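Local coordinates for protein uncharacterized metal-dependent hydrolase (Pyrococcus furiosus, PDB 3ICJ) that binds two zinc ions and probably hydrolyses carbon-nitrogen bonds other than peptide bonds, as expected of a member of the amidohydrolase family, at residues V65-D70 / L75-L80; R117-M122 / V126-K131; K250-L255 / V265-S270; W403-R408 / W416-K421. All blocks are in the same frame, centred on the assembly; numbering follows the deposited sequence.

How the interactions relate
From the N terminus the four contacts follow one another in series; none encloses or crosses another, and no two touch. Interaction 1 closes the tight connection from strand 64-69 into helix 71-81, at the periphery of the molecule. Interaction 2 then ties the loop after strand 114-115 to helix 122-130, its centre about 56 Å from that of interaction 1. Interaction 3 closes the link between helix 246-257 and strand 264-269 in the barrel. Interaction 4 brings the start of helix 405-413 against the segment leading into helix 420-426, across the chain's centre from interaction 3 and near the zinc ligand H373.

Interaction 1: V65-D70 / L75-L80; sequences VLYAGD and LRIAEL
A small apolar contact at the protein surface joins strand 64-69, part of a four-stranded mixed sheet, to helix 71-81, which follows it directly in the chain. I77 carries the helix side and meets two consecutive residues of the strand, L66 and Y67. Its longer branch reaches the tyrosine: CD1 lies over one face of the ring in a CH-pi contact, 4.3 Å from the centroid and 27° off the normal. The methyl sits toward the base of the ring rather than over its centre, with I77 CD1 3.8 Å from Y67 CG and 4.0 Å from Y67 CB. The shorter branch serves the other neighbour, I77 CG2 lying 4.2 Å from L66 CD2. This division of labour follows from the isoleucine torsion, which sets CG1 beside the backbone N (chi1 -67°) and leaves CG2 to point the other way.

Two adjacent strand residues can address the same helix because L66 and Y67 form a classic beta bulge opposite V59, which puts both side chains on one side of the strand. At the far end of the ring, Y67 OH accepts a weak hydrogen bond from D70 N at 3.1 Å, a further tie between the tyrosine and the turn into the helix. I77 also touches M37, while A78 packs on A39 and I85, so the helix spans the sheet toward strand 84-87. Strand 84-87 runs parallel to strand 64-69, and the arrangement is that of a beta-alpha-beta crossover packed on one face of its sheet.

Interaction 2: R117-M122 / V126-K131; sequences RGVKSM and VERVKK
Helix 122-130 and the loop leading into it form this contact, in which M122 and V126 are joined by an i to i+4 backbone hydrogen bond of the first turn and V119 lies against R128. V126 N donates to M122 O at 2.9 Å with an N-H...O angle of 161°. The valine side chain crowds the same acceptor, V126 CG2 lying 3.3 Å from M122 O. Just ahead, S121 occupies the N-cap, where its OG makes a weak hydrogen bond to E124 N.

Two residues after V126, R128 bends back over the loop. Its chain leaves beside the backbone N and folds twice (chi2 -105°, chi3 -86°), which brings the guanidinium against V119. The V119 CG2 methyl sits over one face of this flat group, nearer its rim than its middle, 3.4 Å from R128 NH1 and 3.6 Å from R128 CZ. At the edge of the guanidinium, close to its plane, lies R117 O, 3.5 Å from R128 NH1.

The polar grip on the arginine comes from elsewhere: NE bonds to D115 O and NH2 forms a salt bridge with E124, which together should fix the plane against which the valine rests. R128 thus pins the helix to strand 114-115, while V129, on the buried side of the same helix, packs onto I137, V163 and L165 of strands 137-142 and 163-167.

Interaction 3: K250-L255 / V265-S270; sequences KALFEL and VFAYLS
L252 of helix 246-257 packs against V265 and A267 of strand 264-269, within a beta-alpha-beta unit that begins with strand 236-244. The two strands are parallel neighbours in the sheet, as expected for the alpha/beta barrel of the amidohydrolase family, and the helix covers the outside of the sheet. The close-packed part of the contact is buried and entirely apolar, and it rests on one leucine. V265 and A267, two apart along the strand, both direct their CB atoms to the helix, and the branched end of L252 meets both. L252 CD1 lies against the alanine, 4.3 Å from A267 CB, while CD2 makes the closest approach to the valine. F241 of strand 236-244 touches both L252 and V265, so the leucine is wedged between residues of two adjacent strands.

The outward side of the helix is looser and polar. K250 is exposed and makes a long, weak ion pair with E246, while E254, partly exposed, forms a salt bridge with K221 of helix 217-233, which flanks this helix. The zinc site lies well away, A267's side chain being about 14 Å from a bound zinc ion, so this is structural packing in the barrel wall.

V265 meets the leucine through CG1. That branch is held anti to the valine N (chi1 174°), and V265 CG1 lies 4.1 Å from L252 CD2 and 4.3 Å from L252 CD1, whereas V265 CG2 stays 4.7 Å from L252 CD2.

Interaction 4: W403-R408 / W416-K421; sequences WWIVNR and WAYRLK
I405 overlaps the outer part of the Y418 ring with its longer branch and meets A417 with its shorter one. The isoleucine is the first residue of helix 405-413, with W404 at the N-cap, and its partners lie in the loop just before helix 420-426. The contact therefore joins two helix starts in the amidohydrolase domain. The Y418 side chain is about 6 Å from that of H373, a zinc ligand, and about 11 Å from a bound zinc ion. I405 CD1 lies 3.8 Å from Y418 CE2, and I405 CG1 is 4.2 Å from the same ring carbon. The two branches part because CG1 stands beside the backbone N (chi1 -74°) while CG2 is anti to it, bringing I405 CG2 to 4.1 Å from A417 CB. All three residues are buried, and the contact across the segments is wholly apolar apart from the tyrosine hydroxyl at its margin.

Y418 takes a left-handed backbone conformation (phi 50°), followed by an inverse gamma turn centred on R419. Its backbone is hydrogen-bonded to S375, two residues beyond H373, so the loop that supports the ring is also tied to the chain carrying that zinc ligand. V454 and I399 also touch the Y418 side chain. The polar end is satisfied by D402, whose OD2 is hydrogen-bonded to Y418 OH, and the hydroxyl so anchored lies 4.0 Å from I405 CD1.

Interaction 1: V65-D70 / L75-L80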
# COMPACT_ATOMS: atom_id res chain seq x y z
N VAL A 65 -6.07 13.32 -21.83
CA VAL A 65 -5.94 14.76 -22.00
C VAL A 65 -5.68 15.05 -23.48
O VAL A 65 -4.77 14.49 -24.08
CB VAL A 65 -4.80 15.35 -21.10
CG1 VAL A 65 -4.54 16.83 -21.43
CG2 VAL A 65 -5.13 15.16 -19.61
N LEU A 66 -6.50 15.92 -24.04
CA LEU A 66 -6.44 16.28 -25.45
C LEU A 66 -5.64 17.58 -25.62
O LEU A 66 -4.89 17.75 -26.59
CB LEU A 66 -7.87 16.48 -25.98
CG LEU A 66 -7.93 16.95 -27.43
CD1 LEU A 66 -7.46 15.82 -28.33
CD2 LEU A 66 -9.28 17.42 -27.83
N TYR A 67 -5.84 18.49 -24.67
CA TYR A 67 -5.24 19.82 -24.70
C TYR A 67 -5.06 20.33 -23.26
O TYR A 67 -5.97 20.21 -22.44
CB TYR A 67 -6.12 20.80 -25.54
CG TYR A 67 -5.63 22.23 -25.53
CD1 TYR A 67 -4.58 22.64 -26.35
CD2 TYR A 67 -6.20 23.17 -24.66
CE1 TYR A 67 -4.11 23.95 -26.30
CE2 TYR A 67 -5.74 24.47 -24.60
CZ TYR A 67 -4.70 24.86 -25.42
OH TYR A 67 -4.25 26.17 -25.36
N ALA A 68 -3.91 20.92 -22.99
CA ALA A 68 -3.65 21.65 -21.75
C ALA A 68 -3.05 23.02 -22.11
O ALA A 68 -1.99 23.07 -22.75
CB ALA A 68 -2.69 20.85 -20.86
N GLY A 69 -3.73 24.11 -21.76
CA GLY A 69 -3.27 25.46 -22.16
C GLY A 69 -4.25 26.53 -21.74
O GLY A 69 -4.84 26.44 -20.65
N ASP A 70 -4.43 27.53 -22.61
CA ASP A 70 -5.35 28.67 -22.41
C ASP A 70 -6.80 28.23 -22.24
O ASP A 70 -7.31 27.42 -23.02
CB ASP A 70 -5.32 29.64 -23.60
CG ASP A 70 -3.92 30.16 -23.91
OD1 ASP A 70 -3.19 30.52 -22.96
OD2 ASP A 70 -3.57 30.23 -25.11
N LEU A 75 -12.00 26.37 -24.40
CA LEU A 75 -13.41 26.67 -24.60
C LEU A 75 -13.77 26.55 -26.08
O LEU A 75 -14.79 25.95 -26.44
CB LEU A 75 -13.73 28.06 -24.03
CG LEU A 75 -15.14 28.61 -24.20
CD1 LEU A 75 -16.20 27.63 -23.70
CD2 LEU A 75 -15.28 29.95 -23.48
N ARG A 76 -12.92 27.10 -26.94
CA ARG A 76 -13.14 27.09 -28.39
C ARG A 76 -13.10 25.66 -28.96
O ARG A 76 -13.89 25.34 -29.84
CB ARG A 76 -12.11 27.99 -29.08
CG ARG A 76 -12.37 28.29 -30.55
CD ARG A 76 -13.33 29.47 -30.75
NE ARG A 76 -14.65 29.03 -31.19
CZ ARG A 76 -14.97 28.76 -32.45
NH1 ARG A 76 -16.21 28.37 -32.75
NH2 ARG A 76 -14.07 28.88 -33.43
N ILE A 77 -12.19 24.82 -28.46
CA ILE A 77 -12.12 23.42 -28.90
C ILE A 77 -13.43 22.67 -28.59
O ILE A 77 -14.01 22.00 -29.47
CB ILE A 77 -10.89 22.68 -28.32
CG1 ILE A 77 -9.59 23.27 -28.88
CG2 ILE A 77 -10.94 21.16 -28.62
CD1 ILE A 77 -8.28 22.69 -28.27
N ALA A 78 -13.91 22.83 -27.37
CA ALA A 78 -15.13 22.19 -26.91
C ALA A 78 -16.39 22.74 -27.59
O ALA A 78 -17.36 22.00 -27.80
CB ALA A 78 -15.25 22.31 -25.40
N GLU A 79 -16.36 24.02 -27.94
CA GLU A 79 -17.43 24.61 -28.73
C GLU A 79 -17.49 23.98 -30.12
O GLU A 79 -18.57 23.65 -30.60
CB GLU A 79 -17.26 26.12 -28.86
CG GLU A 79 -17.69 26.91 -27.64
CD GLU A 79 -17.29 28.38 -27.71
OE1 GLU A 79 -16.69 28.83 -28.73
OE2 GLU A 79 -17.56 29.10 -26.73
N LEU A 80 -16.34 23.78 -30.75
CA LEU A 80 -16.30 23.21 -32.10
C LEU A 80 -16.68 21.73 -32.15
O LEU A 80 -17.33 21.28 -33.10
CB LEU A 80 -14.93 23.40 -32.74
CG LEU A 80 -14.50 24.82 -33.11
CD1 LEU A 80 -13.02 24.79 -33.38
CD2 LEU A 80 -15.27 25.38 -34.30

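Interaction 2: R117-M122 / V126-K131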
# COMPACT_ATOMS: atom_id res chain seq x y z
N ARG A 117 -11.75 -0.33 20.48
CA ARG A 117 -10.81 0.50 21.25
C ARG A 117 -11.55 1.30 22.33
O ARG A 117 -12.58 1.92 22.04
CB ARG A 117 -10.03 1.44 20.33
CG ARG A 117 -8.99 0.74 19.46
CD ARG A 117 -8.37 1.70 18.46
NE ARG A 117 -9.29 2.04 17.37
CZ ARG A 117 -9.12 3.06 16.53
NH1 ARG A 117 -8.06 3.85 16.64
NH2 ARG A 117 -10.02 3.30 15.58
N GLY A 118 -11.04 1.25 23.56
CA GLY A 118 -11.63 1.99 24.67
C GLY A 118 -12.87 1.38 25.30
O GLY A 118 -13.57 2.05 26.06
N VAL A 119 -13.14 0.10 25.00
CA VAL A 119 -14.27 -0.63 25.60
C VAL A 119 -14.00 -0.95 27.07
O VAL A 119 -12.97 -1.56 27.40
CB VAL A 119 -14.60 -1.93 24.81
CG1 VAL A 119 -15.60 -2.77 25.55
CG2 VAL A 119 -15.14 -1.61 23.45
N LYS A 120 -14.92 -0.57 27.95
CA LYS A 120 -14.69 -0.60 29.39
C LYS A 120 -15.13 -1.87 30.12
O LYS A 120 -14.68 -2.13 31.25
CB LYS A 120 -15.30 0.64 30.06
CG LYS A 120 -14.75 1.97 29.56
CD LYS A 120 -13.26 2.11 29.81
CE LYS A 120 -12.73 3.42 29.27
NZ LYS A 120 -11.26 3.30 29.07
N SER A 121 -16.01 -2.66 29.50
CA SER A 121 -16.51 -3.89 30.14
C SER A 121 -16.80 -4.97 29.11
O SER A 121 -17.01 -4.68 27.93
CB SER A 121 -17.76 -3.61 31.00
OG SER A 121 -18.93 -3.42 30.20
N MET A 122 -16.81 -6.23 29.56
CA MET A 122 -17.14 -7.37 28.69
C MET A 122 -18.56 -7.29 28.11
O MET A 122 -18.80 -7.77 27.01
CB MET A 122 -16.91 -8.71 29.42
CG MET A 122 -16.61 -9.91 28.48
SD MET A 122 -15.10 -9.74 27.52
CE MET A 122 -13.91 -9.40 28.82
N VAL A 126 -19.22 -7.31 24.15
CA VAL A 126 -20.19 -8.25 23.57
C VAL A 126 -21.26 -7.53 22.72
O VAL A 126 -21.58 -7.99 21.62
CB VAL A 126 -20.79 -9.20 24.67
CG1 VAL A 126 -22.10 -9.86 24.22
CG2 VAL A 126 -19.78 -10.26 25.07
N GLU A 127 -21.77 -6.39 23.22
CA GLU A 127 -22.72 -5.53 22.46
C GLU A 127 -22.16 -5.00 21.15
O GLU A 127 -22.88 -4.96 20.14
CB GLU A 127 -23.21 -4.34 23.31
CG GLU A 127 -24.68 -4.42 23.72
CD GLU A 127 -24.89 -5.21 25.01
OE1 GLU A 127 -24.64 -6.44 25.02
OE2 GLU A 127 -25.33 -4.59 26.01
N ARG A 128 -20.90 -4.56 21.17
CA ARG A 128 -20.27 -3.99 19.98
C ARG A 128 -20.01 -5.05 18.92
O ARG A 128 -20.21 -4.80 17.73
CB ARG A 128 -18.98 -3.25 20.34
CG ARG A 128 -19.20 -1.99 21.17
CD ARG A 128 -19.02 -0.71 20.36
NE ARG A 128 -17.62 -0.30 20.33
CZ ARG A 128 -17.03 0.46 21.25
NH1 ARG A 128 -15.75 0.78 21.12
NH2 ARG A 128 -17.71 0.90 22.31
N VAL A 129 -19.61 -6.25 19.36
CA VAL A 129 -19.38 -7.39 18.48
C VAL A 129 -20.70 -7.84 17.83
O VAL A 129 -20.75 -8.05 16.61
CB VAL A 129 -18.65 -8.57 19.19
CG1 VAL A 129 -18.43 -9.74 18.26
CG2 VAL A 129 -17.30 -8.13 19.70
N LYS A 130 -21.77 -7.92 18.62
CA LYS A 130 -23.10 -8.30 18.12
C LYS A 130 -23.62 -7.37 17.03
O LYS A 130 -24.41 -7.80 16.19
CB LYS A 130 -24.12 -8.37 19.26
CG LYS A 130 -24.21 -9.72 19.96
CD LYS A 130 -25.18 -9.64 21.14
CE LYS A 130 -25.23 -10.95 21.92
NZ LYS A 130 -26.06 -10.82 23.16
N LYS A 131 -23.18 -6.11 17.05
CA LYS A 131 -23.57 -5.11 16.03
C LYS A 131 -22.77 -5.19 14.73
O LYS A 131 -22.92 -4.32 13.87
CB LYS A 131 -23.49 -3.69 16.60
CG LYS A 131 -24.60 -3.32 17.55
CD LYS A 131 -24.58 -1.82 17.83
CE LYS A 131 -25.90 -1.32 18.38
NZ LYS A 131 -26.10 -1.76 19.79

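Interaction 3: K250-L255 / V265-S270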
# COMPACT_ATOMS: atom_id res chain seq x y z
N LYS A 250 -8.79 -13.68 -8.20
CA LYS A 250 -10.10 -14.13 -8.69
C LYS A 250 -11.15 -13.03 -8.53
O LYS A 250 -11.96 -12.82 -9.42
CB LYS A 250 -10.58 -15.40 -7.96
CG LYS A 250 -9.92 -16.71 -8.35
CD LYS A 250 -10.73 -17.87 -7.74
CE LYS A 250 -10.14 -19.25 -8.08
NZ LYS A 250 -8.66 -19.22 -7.93
N ALA A 251 -11.09 -12.30 -7.41
CA ALA A 251 -11.99 -11.16 -7.18
C ALA A 251 -11.75 -9.98 -8.13
O ALA A 251 -12.70 -9.36 -8.58
CB ALA A 251 -11.88 -10.67 -5.71
N LEU A 252 -10.48 -9.67 -8.40
CA LEU A 252 -10.13 -8.58 -9.31
C LEU A 252 -10.56 -8.84 -10.76
O LEU A 252 -11.08 -7.93 -11.41
CB LEU A 252 -8.62 -8.27 -9.24
CG LEU A 252 -8.07 -7.55 -7.99
CD1 LEU A 252 -6.56 -7.55 -8.03
CD2 LEU A 252 -8.57 -6.09 -7.87
N PHE A 253 -10.35 -10.06 -11.28
CA PHE A 253 -10.81 -10.41 -12.65
C PHE A 253 -12.33 -10.26 -12.71
O PHE A 253 -12.87 -9.76 -13.70
CB PHE A 253 -10.47 -11.86 -13.01
CG PHE A 253 -9.03 -12.10 -13.42
CD1 PHE A 253 -8.38 -11.27 -14.34
CD2 PHE A 253 -8.34 -13.20 -12.94
CE1 PHE A 253 -7.05 -11.53 -14.72
CE2 PHE A 253 -7.03 -13.46 -13.32
CZ PHE A 253 -6.38 -12.63 -14.22
N GLU A 254 -13.01 -10.70 -11.66
CA GLU A 254 -14.49 -10.61 -11.64
C GLU A 254 -15.00 -9.16 -11.60
O GLU A 254 -15.87 -8.77 -12.40
CB GLU A 254 -15.07 -11.45 -10.50
CG GLU A 254 -16.59 -11.64 -10.58
CD GLU A 254 -17.10 -12.77 -9.71
OE1 GLU A 254 -18.16 -12.59 -9.06
OE2 GLU A 254 -16.47 -13.85 -9.69
N LEU A 255 -14.43 -8.36 -10.70
CA LEU A 255 -14.76 -6.93 -10.65
C LEU A 255 -14.50 -6.20 -11.97
O LEU A 255 -15.35 -5.40 -12.41
CB LEU A 255 -14.04 -6.23 -9.47
CG LEU A 255 -14.50 -6.60 -8.05
CD1 LEU A 255 -13.48 -6.14 -6.98
CD2 LEU A 255 -15.90 -6.09 -7.73
N VAL A 265 -5.62 -0.37 -11.09
CA VAL A 265 -5.11 -1.33 -10.10
C VAL A 265 -3.96 -2.06 -10.77
O VAL A 265 -4.16 -2.78 -11.75
CB VAL A 265 -6.19 -2.34 -9.65
CG1 VAL A 265 -5.57 -3.42 -8.73
CG2 VAL A 265 -7.37 -1.64 -8.97
N PHE A 266 -2.75 -1.82 -10.29
CA PHE A 266 -1.58 -2.50 -10.84
C PHE A 266 -1.22 -3.63 -9.87
O PHE A 266 -0.67 -3.39 -8.80
CB PHE A 266 -0.41 -1.53 -11.06
CG PHE A 266 -0.70 -0.46 -12.09
CD1 PHE A 266 -0.29 -0.62 -13.42
CD2 PHE A 266 -1.39 0.69 -11.73
CE1 PHE A 266 -0.56 0.37 -14.38
CE2 PHE A 266 -1.70 1.67 -12.68
CZ PHE A 266 -1.28 1.53 -14.01
N ALA A 267 -1.57 -4.86 -10.25
CA ALA A 267 -1.52 -5.99 -9.33
C ALA A 267 -0.14 -6.63 -9.32
O ALA A 267 0.39 -6.98 -10.38
CB ALA A 267 -2.61 -7.03 -9.70
N TYR A 268 0.46 -6.74 -8.14
CA TYR A 268 1.75 -7.43 -7.99
C TYR A 268 1.44 -8.71 -7.22
O TYR A 268 1.16 -8.68 -6.02
CB TYR A 268 2.77 -6.56 -7.24
CG TYR A 268 3.44 -5.52 -8.12
CD1 TYR A 268 2.72 -4.45 -8.64
CD2 TYR A 268 4.79 -5.62 -8.44
CE1 TYR A 268 3.31 -3.48 -9.45
CE2 TYR A 268 5.41 -4.66 -9.27
CZ TYR A 268 4.66 -3.60 -9.76
OH TYR A 268 5.24 -2.66 -10.57
N LEU A 269 1.50 -9.82 -7.94
CA LEU A 269 0.97 -11.11 -7.47
C LEU A 269 1.93 -11.80 -6.51
O LEU A 269 3.14 -11.62 -6.61
CB LEU A 269 0.72 -12.05 -8.66
CG LEU A 269 -0.13 -11.59 -9.86
CD1 LEU A 269 -0.51 -12.76 -10.78
CD2 LEU A 269 -1.36 -10.91 -9.39
N SER A 270 1.39 -12.60 -5.58
CA SER A 270 2.24 -13.52 -4.83
C SER A 270 2.83 -14.58 -5.79
O SER A 270 2.17 -14.96 -6.79
CB SER A 270 1.46 -14.17 -3.68
OG SER A 270 0.76 -15.31 -4.10

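Interaction 4: W403-R408 / W416-K421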
# COMPACT_ATOMS: atom_id res chain seq x y z
N TRP A 403 8.56 6.13 15.91
CA TRP A 403 9.31 6.99 16.83
C TRP A 403 10.49 6.23 17.48
O TRP A 403 11.43 6.84 17.98
CB TRP A 403 8.37 7.55 17.93
CG TRP A 403 7.69 6.45 18.73
CD1 TRP A 403 6.45 5.92 18.51
CD2 TRP A 403 8.22 5.73 19.88
NE1 TRP A 403 6.17 4.93 19.42
CE2 TRP A 403 7.24 4.79 20.27
CE3 TRP A 403 9.42 5.80 20.60
CZ2 TRP A 403 7.42 3.92 21.36
CZ3 TRP A 403 9.61 4.92 21.67
CH2 TRP A 403 8.61 4.00 22.05
N TRP A 404 10.42 4.90 17.45
CA TRP A 404 11.39 4.02 18.10
C TRP A 404 12.61 3.66 17.24
O TRP A 404 13.39 2.77 17.61
CB TRP A 404 10.67 2.75 18.59
CG TRP A 404 9.62 2.27 17.63
CD1 TRP A 404 8.26 2.28 17.81
CD2 TRP A 404 9.84 1.74 16.31
NE1 TRP A 404 7.64 1.78 16.70
CE2 TRP A 404 8.58 1.44 15.76
CE3 TRP A 404 10.99 1.48 15.55
CZ2 TRP A 404 8.43 0.90 14.47
CZ3 TRP A 404 10.85 0.96 14.28
CH2 TRP A 404 9.57 0.67 13.75
N ILE A 405 12.77 4.32 16.09
CA ILE A 405 13.89 4.04 15.16
C ILE A 405 15.27 4.13 15.82
O ILE A 405 16.07 3.19 15.70
CB ILE A 405 13.86 4.94 13.89
CG1 ILE A 405 12.76 4.48 12.93
CG2 ILE A 405 15.24 4.93 13.14
CD1 ILE A 405 13.22 3.54 11.84
N VAL A 406 15.53 5.24 16.53
CA VAL A 406 16.79 5.40 17.25
C VAL A 406 17.00 4.29 18.31
O VAL A 406 18.10 3.79 18.44
CB VAL A 406 16.98 6.83 17.84
CG1 VAL A 406 18.21 6.90 18.77
CG2 VAL A 406 17.13 7.84 16.72
N ASN A 407 15.94 3.90 19.01
CA ASN A 407 16.02 2.78 19.94
C ASN A 407 16.46 1.47 19.27
O ASN A 407 17.27 0.75 19.85
CB ASN A 407 14.70 2.55 20.70
CG ASN A 407 14.36 3.68 21.65
OD1 ASN A 407 15.22 4.51 21.99
ND2 ASN A 407 13.11 3.73 22.09
N ARG A 408 15.96 1.20 18.07
CA ARG A 408 16.29 -0.05 17.35
C ARG A 408 17.70 -0.10 16.79
O ARG A 408 18.36 -1.14 16.85
CB ARG A 408 15.32 -0.31 16.18
CG ARG A 408 13.88 -0.54 16.59
CD ARG A 408 13.69 -1.90 17.27
NE ARG A 408 12.28 -2.17 17.50
CZ ARG A 408 11.59 -1.71 18.55
NH1 ARG A 408 10.30 -1.99 18.67
NH2 ARG A 408 12.18 -0.95 19.47
N TRP A 416 20.56 6.57 8.36
CA TRP A 416 20.20 5.82 7.16
C TRP A 416 18.70 5.82 6.88
O TRP A 416 18.27 5.42 5.80
CB TRP A 416 20.68 4.36 7.29
CG TRP A 416 22.18 4.18 7.50
CD1 TRP A 416 23.18 5.09 7.23
CD2 TRP A 416 22.84 2.99 7.97
NE1 TRP A 416 24.41 4.54 7.54
CE2 TRP A 416 24.23 3.25 7.99
CE3 TRP A 416 22.39 1.72 8.38
CZ2 TRP A 416 25.18 2.30 8.40
CZ3 TRP A 416 23.34 0.77 8.80
CH2 TRP A 416 24.72 1.07 8.81
N ALA A 417 17.91 6.27 7.85
CA ALA A 417 16.47 6.03 7.81
C ALA A 417 15.66 7.03 7.01
O ALA A 417 15.81 8.24 7.20
CB ALA A 417 15.90 5.93 9.23
N TYR A 418 14.78 6.51 6.14
CA TYR A 418 13.75 7.30 5.42
C TYR A 418 14.33 8.52 4.73
O TYR A 418 13.90 9.68 4.93
CB TYR A 418 12.56 7.66 6.34
CG TYR A 418 11.97 6.46 7.05
CD1 TYR A 418 11.58 5.31 6.34
CD2 TYR A 418 11.82 6.45 8.44
CE1 TYR A 418 11.05 4.19 7.00
CE2 TYR A 418 11.27 5.33 9.11
CZ TYR A 418 10.90 4.21 8.38
OH TYR A 418 10.36 3.10 9.03
N ARG A 419 15.33 8.23 3.89
CA ARG A 419 16.12 9.25 3.22
C ARG A 419 15.43 9.73 1.95
O ARG A 419 15.95 9.56 0.84
CB ARG A 419 17.51 8.67 2.92
CG ARG A 419 18.28 8.29 4.16
CD ARG A 419 19.69 7.79 3.83
NE ARG A 419 20.60 8.85 3.39
CZ ARG A 419 21.90 8.66 3.18
NH1 ARG A 419 22.43 7.44 3.35
NH2 ARG A 419 22.67 9.66 2.78
N LEU A 420 14.25 10.32 2.11
CA LEU A 420 13.35 10.65 1.02
C LEU A 420 14.00 11.58 0.00
O LEU A 420 13.92 11.34 -1.20
CB LEU A 420 12.04 11.28 1.54
CG LEU A 420 11.29 10.49 2.63
CD1 LEU A 420 9.97 11.16 2.97
CD2 LEU A 420 11.05 9.06 2.21
N LYS A 421 14.64 12.64 0.50
CA LYS A 421 15.26 13.63 -0.38
C LYS A 421 16.43 13.01 -1.17
O LYS A 421 16.52 13.18 -2.39
CB LYS A 421 15.70 14.86 0.42
CG LYS A 421 16.58 15.86 -0.33
CD LYS A 421 15.79 16.55 -1.43
CE LYS A 421 16.56 17.73 -2.00
NZ LYS A 421 16.18 17.93 -3.42